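Local atomic coordinates of phosphate-binding protein (Xanthomonas axonopodis pv. citri, PDB entry 5UB3), a protein that probably serves as a periplasmic binding protein that senses a small anionic ligand and works with a partner diguanylate cyclase. Residues Ser107-Gln119 with Pro130-Leu144. Sequence-based numbering, arbitrary orientation.
Sequences SLSQLRGHTLALQ and PMLELLRNGIACDVL
Leu108 holds CG anti to its backbone N (chi1 -164°), and Leu134 holds CG anti to its carbonyl carbon, which brings their methyl ends together. Leu108 CD1 lies 3.7 Å from Leu134 CD2. The same Leu134 CD2 takes Leu111 CD2 at 3.6 Å, the two side chains crossing at about a right angle. The other branch, Leu134 CD1, meets Leu116 CD2 tip to tip. Leu134 thus joins the 3-10 turn 109-111 to strand 115-118. Phe97 of strand 92-100 also touches Leu108 and Leu116.

Ile139 packs beside this cluster. Its CD1 sits on Leu108 CG at 3.8 Å, the side chains crossing at a slant, and lies 3.3 Å from Leu108 O, which accepts the backbone N-H of Leu111. Its CG2 rests against the aliphatic CG of Arg112, whose NH1 bonds to Gly154 O. A Schellman motif with Gly138 at C-prime ends the helix and leads the chain to Ile139.

Leu108 CD2 packs on the side-chain amide of Asn137, 3.6 Å from ND2. That ND2 donates to Glu133 O at 2.9 Å, almost straight at 176°. Glu133 O also accepts from Asn137 N, on the opposite face of its carbonyl plane.

At the C-terminal end of strand 115-118, the two methyls of Leu118 diverge. The Leu118 and Pro130 side chains pass in opposite directions, with CD2 against Pro130 CG, while CD1 lies 3.9 Å from Met131 SD. At the strand's start, Thr115 CG2 meets Leu144 CD1 at 3.6 Å.

Helix segment 130-136 runs roughly antiparallel to strand 115-118, at 147°, in one alpha/beta lobe of the periplasmic binding protein fold. No hydrogen bond joins the two segments. Their cohesion therefore rests mainly on apolar packing, while Asn137 ND2 bonds within its own segment and Glu133 OE2 to His204.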
loop_
_atom_site.group_PDB
_atom_site.type_symbol
_atom_site.label_atom_id
_atom_site.label_comp_id
_atom_site.label_asym_id
_atom_site.label_seq_id
_atom_site.Cartn_x
_atom_site.Cartn_y
_atom_site.Cartn_z
ATOM N N SER A 107 -8.302 -11.770 20.622
ATOM C CA SER A 107 -9.229 -11.062 19.787
ATOM C C SER A 107 -8.719 -9.659 19.666
ATOM O O SER A 107 -7.978 -9.190 20.513
ATOM C CB SER A 107 -10.626 -11.014 20.444
ATOM O OG SER A 107 -10.563 -10.240 21.616
ATOM N N LEU A 108 -9.236 -8.950 18.692
ATOM C CA LEU A 108 -8.943 -7.511 18.586
ATOM C C LEU A 108 -9.212 -6.679 19.844
ATOM O O LEU A 108 -8.392 -5.773 20.210
ATOM C CB LEU A 108 -9.713 -6.903 17.396
ATOM C CG LEU A 108 -9.158 -5.538 16.988
ATOM C CD1 LEU A 108 -7.824 -5.622 16.249
ATOM C CD2 LEU A 108 -10.277 -4.862 16.202
ATOM N N SER A 109 -10.364 -6.920 20.478
ATOM C CA SER A 109 -10.757 -6.181 21.702
ATOM C C SER A 109 -9.704 -6.280 22.777
ATOM O O SER A 109 -9.416 -5.315 23.467
ATOM C CB SER A 109 -12.090 -6.734 22.254
ATOM O OG SER A 109 -13.141 -6.700 21.247
ATOM N N GLN A 110 -9.065 -7.431 22.880
ATOM C CA GLN A 110 -7.950 -7.617 23.864
ATOM C C GLN A 110 -6.640 -6.933 23.520
ATOM O O GLN A 110 -5.646 -7.077 24.265
ATOM C CB GLN A 110 -7.707 -9.101 24.085
ATOM C CG GLN A 110 -8.913 -9.783 24.709
ATOM C CD GLN A 110 -8.785 -11.300 24.726
ATOM O OE1 GLN A 110 -7.750 -11.847 24.408
ATOM N NE2 GLN A 110 -9.853 -11.977 25.125
ATOM N N LEU A 111 -6.613 -6.157 22.426
ATOM C CA LEU A 111 -5.504 -5.229 22.213
ATOM C C LEU A 111 -5.384 -4.138 23.290
ATOM O O LEU A 111 -4.291 -3.575 23.468
ATOM C CB LEU A 111 -5.605 -4.498 20.877
ATOM C CG LEU A 111 -4.676 -4.989 19.814
ATOM C CD1 LEU A 111 -5.122 -6.398 19.392
ATOM C CD2 LEU A 111 -4.765 -4.006 18.664
ATOM N N ARG A 112 -6.482 -3.844 23.994
ATOM C CA ARG A 112 -6.470 -2.842 25.072
ATOM C C ARG A 112 -5.490 -3.217 26.147
ATOM O O ARG A 112 -5.339 -4.374 26.487
ATOM C CB ARG A 112 -7.893 -2.534 25.561
ATOM C CG ARG A 112 -8.715 -2.032 24.347
ATOM C CD ARG A 112 -9.881 -1.118 24.623
ATOM N NE ARG A 112 -10.818 -1.817 25.468
ATOM C CZ ARG A 112 -11.221 -1.446 26.690
ATOM N NH1 ARG A 112 -10.840 -0.298 27.291
ATOM N NH2 ARG A 112 -12.076 -2.242 27.308
ATOM N N GLY A 113 -4.686 -2.256 26.555
ATOM C CA GLY A 113 -3.504 -2.539 27.358
ATOM C C GLY A 113 -2.244 -3.002 26.687
ATOM O O GLY A 113 -1.252 -3.167 27.342
ATOM N N HIS A 114 -2.249 -3.210 25.377
ATOM C CA HIS A 114 -1.149 -3.842 24.682
ATOM C C HIS A 114 -0.637 -2.981 23.551
ATOM O O HIS A 114 -1.234 -1.960 23.224
ATOM C CB HIS A 114 -1.589 -5.197 24.158
ATOM C CG HIS A 114 -1.768 -6.191 25.251
ATOM N ND1 HIS A 114 -3.003 -6.538 25.736
ATOM C CD2 HIS A 114 -0.865 -6.828 26.028
ATOM C CE1 HIS A 114 -2.861 -7.378 26.743
ATOM N NE2 HIS A 114 -1.568 -7.574 26.935
ATOM N N THR A 115 0.455 -3.403 22.953
ATOM C CA THR A 115 1.121 -2.618 21.958
ATOM C C THR A 115 0.998 -3.305 20.582
ATOM O O THR A 115 0.955 -4.513 20.447
ATOM C CB THR A 115 2.596 -2.371 22.355
ATOM O OG1 THR A 115 3.234 -3.623 22.469
ATOM C CG2 THR A 115 2.684 -1.686 23.654
ATOM N N LEU A 116 0.939 -2.470 19.577
ATOM C CA LEU A 116 0.784 -2.898 18.206
ATOM C C LEU A 116 1.916 -2.311 17.359
ATOM O O LEU A 116 2.118 -1.138 17.394
ATOM C CB LEU A 116 -0.533 -2.343 17.712
ATOM C CG LEU A 116 -0.882 -2.475 16.243
ATOM C CD1 LEU A 116 -1.137 -3.913 15.822
ATOM C CD2 LEU A 116 -2.143 -1.678 16.011
ATOM N N ALA A 117 2.557 -3.140 16.545
ATOM C CA ALA A 117 3.552 -2.765 15.578
ATOM C C ALA A 117 2.895 -2.441 14.259
ATOM O O ALA A 117 2.270 -3.307 13.669
ATOM C CB ALA A 117 4.541 -3.932 15.352
ATOM N N LEU A 118 3.078 -1.219 13.803
ATOM C CA LEU A 118 2.633 -0.780 12.498
ATOM C C LEU A 118 3.798 -0.368 11.656
ATOM O O LEU A 118 4.929 -0.265 12.121
ATOM C CB LEU A 118 1.711 0.385 12.700
ATOM C CG LEU A 118 0.483 -0.013 13.524
ATOM C CD1 LEU A 118 -0.469 1.176 13.648
ATOM C CD2 LEU A 118 -0.241 -1.146 12.854
ATOM N N GLN A 119 3.524 -0.080 10.400
ATOM C CA GLN A 119 4.587 0.180 9.492
ATOM C C GLN A 119 5.015 1.630 9.318
ATOM O O GLN A 119 6.039 2.028 9.867
ATOM C CB GLN A 119 4.274 -0.497 8.198
ATOM C CG GLN A 119 4.502 -1.987 8.330
ATOM C CD GLN A 119 3.939 -2.764 7.176
ATOM O OE1 GLN A 119 4.239 -2.496 5.993
ATOM N NE2 GLN A 119 3.120 -3.755 7.499
ATOM N N PRO A 130 -5.327 -1.379 9.626
ATOM C CA PRO A 130 -5.465 -1.710 11.048
ATOM C C PRO A 130 -5.958 -0.539 11.923
ATOM O O PRO A 130 -6.720 -0.775 12.855
ATOM C CB PRO A 130 -4.061 -2.125 11.469
ATOM C CG PRO A 130 -3.133 -1.654 10.390
ATOM C CD PRO A 130 -3.985 -1.690 9.118
ATOM N N MET A 131 -5.510 0.684 11.656
ATOM C CA MET A 131 -5.965 1.801 12.464
ATOM C C MET A 131 -7.467 2.001 12.271
ATOM O O MET A 131 -8.193 2.286 13.201
ATOM C CB MET A 131 -5.265 3.132 12.124
ATOM C CG MET A 131 -3.857 3.241 12.613
ATOM S SD MET A 131 -3.740 3.107 14.407
ATOM C CE MET A 131 -3.348 4.798 14.803
ATOM N N LEU A 132 -7.922 1.857 11.038
ATOM C CA LEU A 132 -9.346 1.973 10.768
ATOM C C LEU A 132 -10.088 0.947 11.595
ATOM O O LEU A 132 -11.107 1.267 12.173
ATOM C CB LEU A 132 -9.654 1.756 9.270
ATOM C CG LEU A 132 -11.094 1.835 8.890
ATOM C CD1 LEU A 132 -11.649 3.187 9.320
ATOM C CD2 LEU A 132 -11.190 1.621 7.387
ATOM N N GLU A 133 -9.571 -0.277 11.612
ATOM C CA GLU A 133 -10.215 -1.344 12.336
ATOM C C GLU A 133 -10.360 -1.006 13.805
ATOM O O GLU A 133 -11.381 -1.301 14.418
ATOM C CB GLU A 133 -9.506 -2.663 12.147
ATOM C CG GLU A 133 -10.407 -3.863 12.401
ATOM C CD GLU A 133 -11.357 -4.194 11.243
ATOM O OE1 GLU A 133 -11.542 -3.363 10.309
ATOM O OE2 GLU A 133 -11.889 -5.310 11.321
ATOM N N LEU A 134 -9.346 -0.391 14.369
ATOM C CA LEU A 134 -9.383 -0.074 15.758
ATOM C C LEU A 134 -10.413 1.014 15.985
ATOM O O LEU A 134 -11.170 0.960 16.952
ATOM C CB LEU A 134 -7.996 0.322 16.274
ATOM C CG LEU A 134 -6.948 -0.787 16.275
ATOM C CD1 LEU A 134 -5.661 -0.172 16.803
ATOM C CD2 LEU A 134 -7.325 -2.017 17.029
ATOM N N LEU A 135 -10.465 1.986 15.092
ATOM C CA LEU A 135 -11.456 3.019 15.223
ATOM C C LEU A 135 -12.886 2.473 15.241
ATOM O O LEU A 135 -13.687 2.842 16.114
ATOM C CB LEU A 135 -11.309 4.083 14.141
ATOM C CG LEU A 135 -10.186 5.074 14.284
ATOM C CD1 LEU A 135 -10.140 5.807 12.974
ATOM C CD2 LEU A 135 -10.324 6.107 15.402
ATOM N N ARG A 136 -13.172 1.583 14.314
ATOM C CA ARG A 136 -14.514 1.002 14.202
ATOM C C ARG A 136 -14.915 0.274 15.464
ATOM O O ARG A 136 -16.077 0.287 15.815
ATOM C CB ARG A 136 -14.604 0.015 13.021
ATOM C CG ARG A 136 -14.613 0.711 11.673
ATOM C CD ARG A 136 -14.125 -0.247 10.616
ATOM N NE ARG A 136 -14.422 0.248 9.286
ATOM C CZ ARG A 136 -14.232 -0.449 8.165
ATOM N NH1 ARG A 136 -13.697 -1.650 8.177
ATOM N NH2 ARG A 136 -14.589 0.072 7.009
ATOM N N ASN A 137 -13.938 -0.330 16.146
ATOM C CA ASN A 137 -14.186 -1.072 17.369
ATOM C C ASN A 137 -13.994 -0.272 18.653
ATOM O O ASN A 137 -14.050 -0.837 19.742
ATOM C CB ASN A 137 -13.325 -2.331 17.340
ATOM C CG ASN A 137 -13.859 -3.346 16.334
ATOM O OD1 ASN A 137 -14.750 -4.161 16.640
ATOM N ND2 ASN A 137 -13.360 -3.258 15.115
ATOM N N GLY A 138 -13.772 1.031 18.534
ATOM C CA GLY A 138 -13.660 1.893 19.675
ATOM C C GLY A 138 -12.440 1.640 20.512
ATOM O O GLY A 138 -12.424 1.963 21.714
ATOM N N ILE A 139 -11.406 1.077 19.895
ATOM C CA ILE A 139 -10.203 0.680 20.602
ATOM C C ILE A 139 -9.209 1.843 20.446
ATOM O O ILE A 139 -8.622 2.072 19.350
ATOM C CB ILE A 139 -9.611 -0.607 20.043
ATOM C CG1 ILE A 139 -10.551 -1.767 20.332
ATOM C CG2 ILE A 139 -8.233 -0.848 20.612
ATOM C CD1 ILE A 139 -10.157 -3.049 19.661
ATOM N N ALA A 140 -8.999 2.579 21.527
ATOM C CA ALA A 140 -8.060 3.678 21.494
ATOM C C ALA A 140 -6.640 3.142 21.269
ATOM O O ALA A 140 -6.260 2.072 21.767
ATOM C CB ALA A 140 -8.150 4.480 22.777
ATOM N N CYS A 141 -5.886 3.873 20.471
ATOM C CA CYS A 141 -4.559 3.434 20.143
ATOM C C CYS A 141 -3.660 4.624 19.988
ATOM O O CYS A 141 -3.610 5.234 18.939
ATOM C CB CYS A 141 -4.602 2.567 18.892
ATOM S SG CYS A 141 -3.045 1.613 18.707
ATOM N N ASP A 142 -2.959 4.968 21.085
ATOM C CA ASP A 142 -2.150 6.124 21.150
ATOM C C ASP A 142 -0.793 5.853 20.577
ATOM O O ASP A 142 -0.278 4.723 20.691
ATOM C CB ASP A 142 -1.971 6.561 22.607
ATOM C CG ASP A 142 -3.315 6.860 23.298
ATOM O OD1 ASP A 142 -4.062 7.677 22.763
ATOM O OD2 ASP A 142 -3.564 6.311 24.370
ATOM N N VAL A 143 -0.175 6.851 19.963
ATOM C CA VAL A 143 1.187 6.642 19.477
ATOM C C VAL A 143 2.119 6.457 20.667
ATOM O O VAL A 143 2.042 7.223 21.635
ATOM C CB VAL A 143 1.666 7.709 18.478
ATOM C CG1 VAL A 143 1.875 9.057 19.119
ATOM C CG2 VAL A 143 2.970 7.246 17.840
ATOM N N LEU A 144 2.963 5.425 20.609
ATOM C CA LEU A 144 3.999 5.252 21.614
ATOM C C LEU A 144 5.346 5.700 21.072
ATOM O O LEU A 144 5.661 5.516 19.924
ATOM C CB LEU A 144 4.038 3.844 22.100
ATOM C CG LEU A 144 2.722 3.325 22.690
ATOM C CD1 LEU A 144 2.923 1.828 23.006
ATOM C CD2 LEU A 144 2.243 4.096 23.911
#